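Local structure of NAD-dependent aldehyde dehydrogenase (Burkholderia multivorans, 5UJU) at residues A[20-31]-A[165-176]; A[480-491]-A[507-517]. The protein probably oxidises aldehydes to carboxylic acids with NAD+ as electron acceptor, as enzymes of the aldehyde dehydrogenase family generally do. All coordinates share one frame; numbering follows the deposited sequence.

Contact 1: residues A[20-31]-A[165-176]; sequences TLKRALAAIESR and LEAVAYAWDQLR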
loop_
_atom_site.group_PDB
_atom_site.type_symbol
_atom_site.label_atom_id
_atom_site.label_comp_id
_atom_site.label_asym_id
_atom_site.label_seq_id
_atom_site.Cartn_x
_atom_site.Cartn_y
_atom_site.Cartn_z
ATOM N N THR A 20 6.797 -17.736 -19.715
ATOM C CA THR A 20 5.509 -17.068 -19.530
ATOM C C THR A 20 5.640 -15.879 -18.584
ATOM O O THR A 20 5.072 -14.807 -18.836
ATOM C CB THR A 20 4.466 -18.048 -18.995
ATOM O OG1 THR A 20 4.288 -19.119 -19.925
ATOM C CG2 THR A 20 3.131 -17.341 -18.795
ATOM N N LEU A 21 6.419 -16.044 -17.511
ATOM C CA LEU A 21 6.613 -14.985 -16.525
ATOM C C LEU A 21 7.287 -13.770 -17.147
ATOM O O LEU A 21 6.847 -12.627 -16.945
ATOM C CB LEU A 21 7.455 -15.517 -15.365
ATOM C CG LEU A 21 7.760 -14.527 -14.247
ATOM C CD1 LEU A 21 6.450 -14.068 -13.608
ATOM C CD2 LEU A 21 8.645 -15.203 -13.221
ATOM N N LYS A 22 8.359 -14.001 -17.907
ATOM C CA LYS A 22 9.074 -12.896 -18.542
ATOM C C LYS A 22 8.170 -12.136 -19.509
ATOM O O LYS A 22 8.209 -10.902 -19.570
ATOM C CB LYS A 22 10.312 -13.430 -19.258
ATOM N N ARG A 23 7.353 -12.859 -20.275
ATOM C CA ARG A 23 6.431 -12.211 -21.200
ATOM C C ARG A 23 5.347 -11.441 -20.454
ATOM O O ARG A 23 4.902 -10.382 -20.912
ATOM C CB ARG A 23 5.824 -13.257 -22.133
ATOM C CG ARG A 23 4.938 -12.692 -23.220
ATOM C CD ARG A 23 5.700 -11.834 -24.226
ATOM N NE ARG A 23 4.795 -11.135 -25.143
ATOM C CZ ARG A 23 4.207 -9.970 -24.884
ATOM N NH1 ARG A 23 4.425 -9.355 -23.728
ATOM N NH2 ARG A 23 3.396 -9.421 -25.785
ATOM N N ALA A 24 4.901 -11.955 -19.302
ATOM C CA ALA A 24 3.901 -11.229 -18.531
ATOM C C ALA A 24 4.480 -9.945 -17.944
ATOM O O ALA A 24 3.790 -8.918 -17.891
ATOM C CB ALA A 24 3.317 -12.121 -17.440
ATOM N N LEU A 25 5.736 -9.984 -17.486
ATOM C CA LEU A 25 6.411 -8.768 -17.034
ATOM C C LEU A 25 6.472 -7.726 -18.144
ATOM O O LEU A 25 6.205 -6.537 -17.915
ATOM C CB LEU A 25 7.829 -9.078 -16.550
ATOM C CG LEU A 25 8.074 -9.605 -15.143
ATOM C CD1 LEU A 25 9.565 -9.915 -14.978
ATOM C CD2 LEU A 25 7.598 -8.624 -14.090
ATOM N N ALA A 26 6.860 -8.147 -19.350
ATOM C CA ALA A 26 6.887 -7.212 -20.472
ATOM C C ALA A 26 5.492 -6.685 -20.788
ATOM O O ALA A 26 5.341 -5.519 -21.180
ATOM C CB ALA A 26 7.493 -7.878 -21.709
ATOM N N ALA A 27 4.463 -7.521 -20.610
ATOM C CA ALA A 27 3.099 -7.115 -20.937
ATOM C C ALA A 27 2.589 -6.031 -19.993
ATOM O O ALA A 27 1.978 -5.055 -20.444
ATOM C CB ALA A 27 2.168 -8.329 -20.910
ATOM N N ILE A 28 2.825 -6.174 -18.682
ATOM C CA ILE A 28 2.301 -5.185 -17.744
ATOM C C ILE A 28 2.954 -3.822 -17.938
ATOM O O ILE A 28 2.330 -2.793 -17.634
ATOM C CB ILE A 28 2.454 -5.642 -16.277
ATOM C CG1 ILE A 28 3.931 -5.803 -15.901
ATOM C CG2 ILE A 28 1.673 -6.919 -16.029
ATOM C CD1 ILE A 28 4.148 -6.219 -14.430
ATOM N N GLU A 29 4.166 -3.777 -18.495
ATOM C CA GLU A 29 4.838 -2.504 -18.724
ATOM C C GLU A 29 4.446 -1.838 -20.043
ATOM O O GLU A 29 4.295 -0.611 -20.091
ATOM C CB GLU A 29 6.351 -2.699 -18.691
ATOM C CG GLU A 29 7.115 -1.403 -18.773
ATOM C CD GLU A 29 8.559 -1.565 -18.353
ATOM O OE1 GLU A 29 9.044 -2.717 -18.325
ATOM O OE2 GLU A 29 9.204 -0.541 -18.043
ATOM N N SER A 30 4.278 -2.608 -21.121
ATOM C CA SER A 30 3.943 -2.021 -22.419
ATOM C C SER A 30 2.441 -1.794 -22.589
ATOM O O SER A 30 2.032 -0.817 -23.228
ATOM C CB SER A 30 4.464 -2.910 -23.548
ATOM O OG SER A 30 3.707 -4.099 -23.619
ATOM N N ARG A 31 1.623 -2.704 -22.054
ATOM C CA ARG A 31 0.165 -2.564 -21.963
ATOM C C ARG A 31 -0.536 -2.634 -23.325
ATOM O O ARG A 31 -1.647 -2.118 -23.483
ATOM C CB ARG A 31 -0.220 -1.283 -21.204
ATOM C CG ARG A 31 0.401 -1.229 -19.788
ATOM C CD ARG A 31 -0.320 -0.281 -18.817
ATOM N NE ARG A 31 -1.573 -0.842 -18.305
ATOM C CZ ARG A 31 -1.661 -1.754 -17.332
ATOM N NH1 ARG A 31 -0.568 -2.242 -16.745
ATOM N NH2 ARG A 31 -2.854 -2.186 -16.942
ATOM N N LEU A 165 -2.656 -14.247 -13.432
ATOM C CA LEU A 165 -1.279 -14.177 -13.910
ATOM C C LEU A 165 -0.745 -12.752 -13.842
ATOM O O LEU A 165 0.426 -12.526 -13.504
ATOM C CB LEU A 165 -1.213 -14.688 -15.349
ATOM C CG LEU A 165 0.205 -14.678 -15.938
ATOM C CD1 LEU A 165 0.983 -15.839 -15.420
ATOM C CD2 LEU A 165 0.195 -14.691 -17.444
ATOM N N GLU A 166 -1.604 -11.779 -14.144
ATOM C CA GLU A 166 -1.253 -10.374 -13.982
ATOM C C GLU A 166 -0.837 -10.064 -12.550
ATOM O O GLU A 166 0.168 -9.384 -12.316
ATOM C CB GLU A 166 -2.444 -9.511 -14.404
ATOM C CG GLU A 166 -2.206 -8.032 -14.306
ATOM C CD GLU A 166 -3.439 -7.252 -14.742
ATOM O OE1 GLU A 166 -4.522 -7.506 -14.173
ATOM O OE2 GLU A 166 -3.315 -6.404 -15.643
ATOM N N ALA A 167 -1.604 -10.557 -11.574
ATOM C CA ALA A 167 -1.260 -10.330 -10.176
ATOM C C ALA A 167 0.087 -10.969 -9.822
ATOM O O ALA A 167 0.891 -10.374 -9.096
ATOM C CB ALA A 167 -2.370 -10.865 -9.276
ATOM N N VAL A 168 0.344 -12.182 -10.326
ATOM C CA VAL A 168 1.623 -12.844 -10.074
ATOM C C VAL A 168 2.761 -12.039 -10.687
ATOM O O VAL A 168 3.823 -11.866 -10.073
ATOM C CB VAL A 168 1.596 -14.286 -10.619
ATOM C CG1 VAL A 168 2.980 -14.915 -10.542
ATOM C CG2 VAL A 168 0.590 -15.128 -9.852
ATOM N N ALA A 169 2.541 -11.497 -11.891
ATOM C CA ALA A 169 3.580 -10.727 -12.568
ATOM C C ALA A 169 3.923 -9.452 -11.800
ATOM O O ALA A 169 5.103 -9.112 -11.652
ATOM C CB ALA A 169 3.141 -10.393 -14.001
ATOM N N TYR A 170 2.908 -8.728 -11.317
ATOM C CA TYR A 170 3.167 -7.547 -10.489
ATOM C C TYR A 170 3.917 -7.916 -9.207
ATOM O O TYR A 170 4.832 -7.198 -8.790
ATOM C CB TYR A 170 1.858 -6.835 -10.151
ATOM C CG TYR A 170 1.448 -5.837 -11.215
ATOM C CD1 TYR A 170 0.539 -6.181 -12.208
ATOM C CD2 TYR A 170 2.022 -4.575 -11.257
ATOM C CE1 TYR A 170 0.174 -5.260 -13.203
ATOM C CE2 TYR A 170 1.671 -3.655 -12.238
ATOM C CZ TYR A 170 0.752 -4.007 -13.203
ATOM O OH TYR A 170 0.430 -3.100 -14.159
ATOM N N ALA A 171 3.521 -9.014 -8.553
ATOM C CA ALA A 171 4.232 -9.471 -7.359
ATOM C C ALA A 171 5.700 -9.728 -7.673
ATOM O O ALA A 171 6.587 -9.162 -7.032
ATOM C CB ALA A 171 3.574 -10.732 -6.797
ATOM N N TRP A 172 5.967 -10.557 -8.684
ATOM C CA TRP A 172 7.347 -10.839 -9.075
ATOM C C TRP A 172 8.083 -9.553 -9.460
ATOM O O TRP A 172 9.267 -9.387 -9.146
ATOM C CB TRP A 172 7.357 -11.852 -10.225
ATOM C CG TRP A 172 8.717 -12.105 -10.828
ATOM C CD1 TRP A 172 9.097 -11.921 -12.128
ATOM C CD2 TRP A 172 9.882 -12.566 -10.131
ATOM N NE1 TRP A 172 10.429 -12.253 -12.286
ATOM C CE2 TRP A 172 10.929 -12.653 -11.075
ATOM C CE3 TRP A 172 10.136 -12.929 -8.801
ATOM C CZ2 TRP A 172 12.211 -13.085 -10.731
ATOM C CZ3 TRP A 172 11.418 -13.351 -8.458
ATOM C CH2 TRP A 172 12.437 -13.420 -9.422
ATOM N N ASP A 173 7.386 -8.609 -10.104
ATOM C CA ASP A 173 8.024 -7.354 -10.495
ATOM C C ASP A 173 8.621 -6.622 -9.289
ATOM O O ASP A 173 9.703 -6.037 -9.383
ATOM C CB ASP A 173 7.003 -6.469 -11.207
ATOM C CG ASP A 173 7.647 -5.350 -12.014
ATOM O OD1 ASP A 173 8.802 -5.496 -12.463
ATOM O OD2 ASP A 173 6.976 -4.323 -12.209
ATOM N N GLN A 174 7.926 -6.641 -8.146
ATOM C CA GLN A 174 8.459 -6.072 -6.909
ATOM C C GLN A 174 9.516 -6.975 -6.269
ATOM O O GLN A 174 10.537 -6.488 -5.771
ATOM C CB GLN A 174 7.336 -5.839 -5.894
ATOM C CG GLN A 174 6.286 -4.850 -6.297
ATOM C CD GLN A 174 6.914 -3.515 -6.618
ATOM O OE1 GLN A 174 7.925 -3.134 -6.017
ATOM N NE2 GLN A 174 6.318 -2.783 -7.533
ATOM N N LEU A 175 9.254 -8.278 -6.209
ATOM C CA LEU A 175 10.168 -9.181 -5.504
ATOM C C LEU A 175 11.542 -9.215 -6.168
ATOM O O LEU A 175 12.570 -9.273 -5.485
ATOM C CB LEU A 175 9.566 -10.585 -5.425
ATOM C CG LEU A 175 8.282 -10.743 -4.601
ATOM C CD1 LEU A 175 7.624 -12.110 -4.818
ATOM C CD2 LEU A 175 8.548 -10.500 -3.122
ATOM N N ARG A 176 11.585 -9.188 -7.501
ATOM C CA ARG A 176 12.859 -9.308 -8.194
ATOM C C ARG A 176 13.763 -8.100 -7.998
ATOM O O ARG A 176 14.949 -8.191 -8.323
ATOM C CB ARG A 176 12.634 -9.539 -9.682
ATOM C CG ARG A 176 12.124 -8.319 -10.403
ATOM C CD ARG A 176 11.667 -8.687 -11.788
ATOM N NE ARG A 176 11.167 -7.525 -12.511
ATOM C CZ ARG A 176 11.753 -7.003 -13.582
ATOM N NH1 ARG A 176 12.859 -7.551 -14.068
ATOM N NH2 ARG A 176 11.212 -5.948 -14.183
HETATM O O HOH W 1 -2.715 -3.733 -14.717
#

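Contact 2: residues A[480-491]-A[507-517]; sequences AAEHGALTLSVY and RGGVALSINLT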
loop_
_atom_site.group_PDB
_atom_site.type_symbol
_atom_site.label_atom_id
_atom_site.label_comp_id
_atom_site.label_asym_id
_atom_site.label_seq_id
_atom_site.Cartn_x
_atom_site.Cartn_y
_atom_site.Cartn_z
ATOM N N ALA A 480 -19.419 9.959 -9.780
ATOM C CA ALA A 480 -18.347 8.972 -9.683
ATOM C C ALA A 480 -17.485 9.213 -8.448
ATOM O O ALA A 480 -17.114 8.264 -7.748
ATOM C CB ALA A 480 -17.485 8.990 -10.943
ATOM N N ALA A 481 -17.143 10.473 -8.173
ATOM C CA ALA A 481 -16.292 10.771 -7.026
ATOM C C ALA A 481 -17.024 10.532 -5.711
ATOM O O ALA A 481 -16.429 10.052 -4.740
ATOM C CB ALA A 481 -15.794 12.212 -7.102
ATOM N N GLU A 482 -18.309 10.871 -5.654
ATOM C CA GLU A 482 -19.046 10.739 -4.405
ATOM C C GLU A 482 -19.562 9.321 -4.202
ATOM O O GLU A 482 -19.430 8.757 -3.112
ATOM C CB GLU A 482 -20.209 11.734 -4.372
ATOM C CG GLU A 482 -21.100 11.587 -3.141
ATOM C CD GLU A 482 -22.239 12.601 -3.104
ATOM O OE1 GLU A 482 -22.194 13.586 -3.877
ATOM O OE2 GLU A 482 -23.187 12.398 -2.313
ATOM N N HIS A 483 -20.119 8.708 -5.236
ATOM C CA HIS A 483 -20.745 7.410 -5.053
ATOM C C HIS A 483 -19.909 6.246 -5.576
ATOM O O HIS A 483 -20.283 5.087 -5.350
ATOM C CB HIS A 483 -22.127 7.414 -5.716
ATOM C CG HIS A 483 -23.049 8.450 -5.154
ATOM N ND1 HIS A 483 -23.700 8.291 -3.950
ATOM C CD2 HIS A 483 -23.408 9.673 -5.618
ATOM C CE1 HIS A 483 -24.431 9.366 -3.700
ATOM N NE2 HIS A 483 -24.271 10.219 -4.697
ATOM N N GLY A 484 -18.786 6.516 -6.238
ATOM C CA GLY A 484 -17.970 5.460 -6.799
ATOM C C GLY A 484 -18.383 5.124 -8.222
ATOM O O GLY A 484 -19.499 5.410 -8.665
ATOM N N ALA A 485 -17.438 4.545 -8.965
ATOM C CA ALA A 485 -17.731 4.121 -10.329
ATOM C C ALA A 485 -16.566 3.306 -10.854
ATOM O O ALA A 485 -15.409 3.627 -10.574
ATOM C CB ALA A 485 -17.984 5.313 -11.269
ATOM N N LEU A 486 -16.878 2.292 -11.660
ATOM C CA LEU A 486 -15.862 1.523 -12.367
ATOM C C LEU A 486 -15.671 1.953 -13.811
ATOM O O LEU A 486 -14.554 1.858 -14.318
ATOM C CB LEU A 486 -16.207 0.031 -12.340
ATOM C CG LEU A 486 -16.042 -0.689 -11.004
ATOM C CD1 LEU A 486 -16.275 -2.174 -11.215
ATOM C CD2 LEU A 486 -14.658 -0.437 -10.370
ATOM N N THR A 487 -16.721 2.411 -14.504
ATOM C CA THR A 487 -16.557 2.826 -15.889
ATOM C C THR A 487 -17.339 4.099 -16.155
ATOM O O THR A 487 -18.375 4.367 -15.531
ATOM C CB THR A 487 -16.995 1.738 -16.887
ATOM O OG1 THR A 487 -18.380 1.442 -16.702
ATOM C CG2 THR A 487 -16.178 0.437 -16.693
ATOM N N LEU A 488 -16.820 4.876 -17.099
ATOM C CA LEU A 488 -17.473 6.059 -17.645
ATOM C C LEU A 488 -17.286 6.030 -19.156
ATOM O O LEU A 488 -16.174 5.800 -19.640
ATOM C CB LEU A 488 -16.882 7.343 -17.057
ATOM C CG LEU A 488 -17.358 8.657 -17.698
ATOM C CD1 LEU A 488 -18.847 8.912 -17.405
ATOM C CD2 LEU A 488 -16.473 9.804 -17.213
ATOM N N SER A 489 -18.369 6.258 -19.895
ATOM C CA SER A 489 -18.382 6.148 -21.350
ATOM C C SER A 489 -18.936 7.441 -21.938
ATOM O O SER A 489 -19.948 7.959 -21.456
ATOM C CB SER A 489 -19.236 4.941 -21.785
ATOM O OG SER A 489 -19.228 4.739 -23.190
ATOM N N VAL A 490 -18.281 7.971 -22.968
ATOM C CA VAL A 490 -18.716 9.227 -23.567
ATOM C C VAL A 490 -18.841 9.064 -25.078
ATOM O O VAL A 490 -17.997 8.434 -25.725
ATOM C CB VAL A 490 -17.767 10.395 -23.210
ATOM C CG1 VAL A 490 -16.364 10.148 -23.744
ATOM C CG2 VAL A 490 -18.326 11.739 -23.740
ATOM N N TYR A 491 -19.896 9.651 -25.638
ATOM C CA TYR A 491 -20.131 9.712 -27.077
ATOM C C TYR A 491 -20.150 11.180 -27.463
ATOM O O TYR A 491 -21.027 11.929 -27.015
ATOM C CB TYR A 491 -21.448 9.036 -27.459
ATOM C CG TYR A 491 -21.421 7.551 -27.274
ATOM C CD1 TYR A 491 -21.081 6.711 -28.327
ATOM C CD2 TYR A 491 -21.701 6.980 -26.032
ATOM C CE1 TYR A 491 -21.033 5.334 -28.153
ATOM C CE2 TYR A 491 -21.652 5.604 -25.844
ATOM C CZ TYR A 491 -21.320 4.787 -26.911
ATOM O OH TYR A 491 -21.278 3.424 -26.747
ATOM N N ARG A 507 -11.538 13.710 -12.295
ATOM C CA ARG A 507 -12.293 14.095 -11.107
ATOM C C ARG A 507 -12.951 12.882 -10.466
ATOM O O ARG A 507 -12.841 12.669 -9.253
ATOM C CB ARG A 507 -13.354 15.139 -11.464
ATOM C CG ARG A 507 -14.265 15.501 -10.291
ATOM C CD ARG A 507 -15.442 16.329 -10.775
ATOM N NE ARG A 507 -16.270 16.860 -9.697
ATOM C CZ ARG A 507 -17.418 17.514 -9.898
ATOM N NH1 ARG A 507 -17.876 17.704 -11.142
ATOM N NH2 ARG A 507 -18.111 17.979 -8.861
ATOM N N GLY A 508 -13.627 12.063 -11.276
ATOM C CA GLY A 508 -14.331 10.906 -10.758
ATOM C C GLY A 508 -13.458 9.698 -10.450
ATOM O O GLY A 508 -13.971 8.708 -9.922
ATOM N N GLY A 509 -12.164 9.758 -10.772
ATOM C CA GLY A 509 -11.269 8.624 -10.624
ATOM C C GLY A 509 -11.776 7.361 -11.294
ATOM O O GLY A 509 -11.795 6.293 -10.675
ATOM N N VAL A 510 -12.170 7.462 -12.561
ATOM C CA VAL A 510 -12.862 6.382 -13.253
ATOM C C VAL A 510 -12.314 6.264 -14.667
ATOM O O VAL A 510 -12.025 7.269 -15.327
ATOM C CB VAL A 510 -14.392 6.612 -13.260
ATOM C CG1 VAL A 510 -14.742 7.944 -13.932
ATOM C CG2 VAL A 510 -15.128 5.457 -13.921
ATOM N N ALA A 511 -12.157 5.026 -15.121
ATOM C CA ALA A 511 -11.661 4.759 -16.462
ATOM C C ALA A 511 -12.667 5.221 -17.516
ATOM O O ALA A 511 -13.877 5.032 -17.372
ATOM C CB ALA A 511 -11.369 3.267 -16.622
ATOM N N LEU A 512 -12.154 5.827 -18.580
ATOM C CA LEU A 512 -12.965 6.447 -19.625
ATOM C C LEU A 512 -12.925 5.639 -20.916
ATOM O O LEU A 512 -11.845 5.275 -21.394
ATOM C CB LEU A 512 -12.479 7.862 -19.903
ATOM C CG LEU A 512 -13.264 8.642 -20.961
ATOM C CD1 LEU A 512 -14.672 8.931 -20.475
ATOM C CD2 LEU A 512 -12.538 9.926 -21.318
ATOM N N SER A 513 -14.099 5.399 -21.498
ATOM C CA SER A 513 -14.231 4.832 -22.834
ATOM C C SER A 513 -14.848 5.876 -23.756
ATOM O O SER A 513 -15.800 6.566 -23.372
ATOM C CB SER A 513 -15.089 3.559 -22.801
ATOM O OG SER A 513 -14.500 2.562 -21.953
ATOM N N ILE A 514 -14.307 5.994 -24.972
ATOM C CA ILE A 514 -14.664 7.073 -25.896
ATOM C C ILE A 514 -15.223 6.475 -27.182
ATOM O O ILE A 514 -14.554 5.658 -27.830
ATOM C CB ILE A 514 -13.455 7.969 -26.205
ATOM C CG1 ILE A 514 -12.908 8.590 -24.917
ATOM C CG2 ILE A 514 -13.848 9.065 -27.188
ATOM C CD1 ILE A 514 -11.411 8.863 -24.962
ATOM N N ASN A 515 -16.438 6.887 -27.548
ATOM C CA ASN A 515 -17.059 6.572 -28.845
ATOM C C ASN A 515 -17.033 5.073 -29.153
ATOM O O ASN A 515 -16.612 4.643 -30.228
ATOM C CB ASN A 515 -16.398 7.370 -29.976
ATOM C CG ASN A 515 -16.697 8.849 -29.882
ATOM O OD1 ASN A 515 -17.772 9.233 -29.428
ATOM N ND2 ASN A 515 -15.736 9.687 -30.273
ATOM N N LEU A 516 -17.496 4.272 -28.198
ATOM C CA LEU A 516 -17.620 2.827 -28.416
ATOM C C LEU A 516 -18.808 2.536 -29.332
ATOM O O LEU A 516 -19.951 2.432 -28.879
ATOM C CB LEU A 516 -17.764 2.099 -27.085
ATOM C CG LEU A 516 -16.615 2.207 -26.082
ATOM C CD1 LEU A 516 -16.913 1.309 -24.887
ATOM C CD2 LEU A 516 -15.257 1.859 -26.719
ATOM N N THR A 517 -18.547 2.396 -30.635
ATOM C CA THR A 517 -19.590 2.104 -31.614
ATOM C C THR A 517 -19.368 0.780 -32.337
ATOM O O THR A 517 -20.083 0.487 -33.304
ATOM C CB THR A 517 -19.693 3.232 -32.649
ATOM O OG1 THR A 517 -18.456 3.334 -33.361
ATOM C CG2 THR A 517 -19.994 4.561 -31.976
HETATM O O HOH W 2 -12.755 3.394 -10.338
HETATM O O HOH W 3 -12.219 2.943 -13.190
HETATM O O HOH W 4 -18.145 5.192 -25.630
#

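Contact 1: residues A[20-31]-A[165-176]
Leu165 reaches the N-terminal helix with its CD2 methyl, which lies against Ala24 CB and, more loosely, Thr20 CG2. The next residue, Glu166, meets Arg31 through water: Arg31 NH2 donates to the water at 2.7 Å, and the water donates to Glu166 OE2, which also accepts from Phe528 N. Ala169 faces Ala24, CB to CB 3.9 Å; where the axes of the two short helical segments pass 9.1 Å apart, two small side chains meet. Tyr170 lays its ring under Ile28, whose CD1 methyl sits 4.0 Å from the ring centroid and almost on the ring normal, while CG2 touches CE1 near the rim. Ile28 takes the cramped rotamer with CG1 between backbone N and carbonyl carbon (chi1 63°), and its side chain fills a hole formed by Glu166, Ala169, Tyr170 and Asp173. Tyr170 OH lies 2.9 Å from Arg31 NH1, at the guanidinium edge; NH1 donates to Ile28 O. Trp172 receives Leu21 CD2 over its five-membered ring, 3.7 Å from that centroid and near Trp172 CD1, which Leu25 CD1 approaches obliquely. Asp173 brings CB to within 3.6 Å of Leu25 CD2, and its OD1 is gripped side-on by NE and NH2 of Arg176 in the guanidinium plane. These two bonds fix the rotation of the guanidinium, so that one face turns to Leu25 CD1, which sits toward its rim. The result is a near-perpendicular helix crossing (-89°), with Ile28 as a knob in a hole one turn past the crossing point, joining helix 18-30 to helix 158-175 beside the subunit interface.

Contact 2: residues A[480-491]-A[507-517]
A parallel beta-alpha-beta unit places strand 487-491 beside strand 511-514, with helix 495-508 making the crossover between them. Leu488 and Val490 supply the backbone bonds on one side: Leu488 N donates to Ala511 O, and Leu488 O accepts from Ser513 N at 2.8 Å; Val490 N then donates to Ser513 O, and Val490 O receives Asn515 N in a nearly straight bond (177°). Before the strands pair, water bridges Leu486 O to Ala511 N, where the backbones are too far apart to bond directly. Val510 comes up against the start of the first strand: Val510 CG2, anti to the backbone N, presses on Thr487 C at 3.4 Å, while CG1 meets Leu488 CB. On the face bearing Leu488 and Val490, Leu512 CD1 packs against Leu488 CD2 (3.8 Å) and Val490 CG1. Ser513, on the sheet face shared with Ser489, bonds through OG to Arg560 of the second subunit, whose strand pairs in parallel with 512-514 and continues the sheet. A further water bridges Ser489 OG, Val490 O and Leu516 N, and lies over one face of the Tyr491 ring. At the ring edge, Tyr491 OH donates to Leu516 O at 2.7 Å, tilted 19° from the carbonyl plane.

Overall arrangement
From the N terminus, contact 1 closes first: helix 158-175 returns across helix 18-30 after 133 residues, more than half of them helical. Contact 2 opens only later in the chain and closes a short, 15-residue connection, mostly helix 495-508, so the two loops follow in series and neither crosses the other. Contact 1 ties the N-terminal helix to helix 158-175, which also packs on helix 97-132 and helix 217-230. Contact 2 adds the last strand of this chain's seven-stranded sheet, which a strand of the second subunit then extends. Their centres lie about 27 Å apart without touching, yet both reach the second subunit.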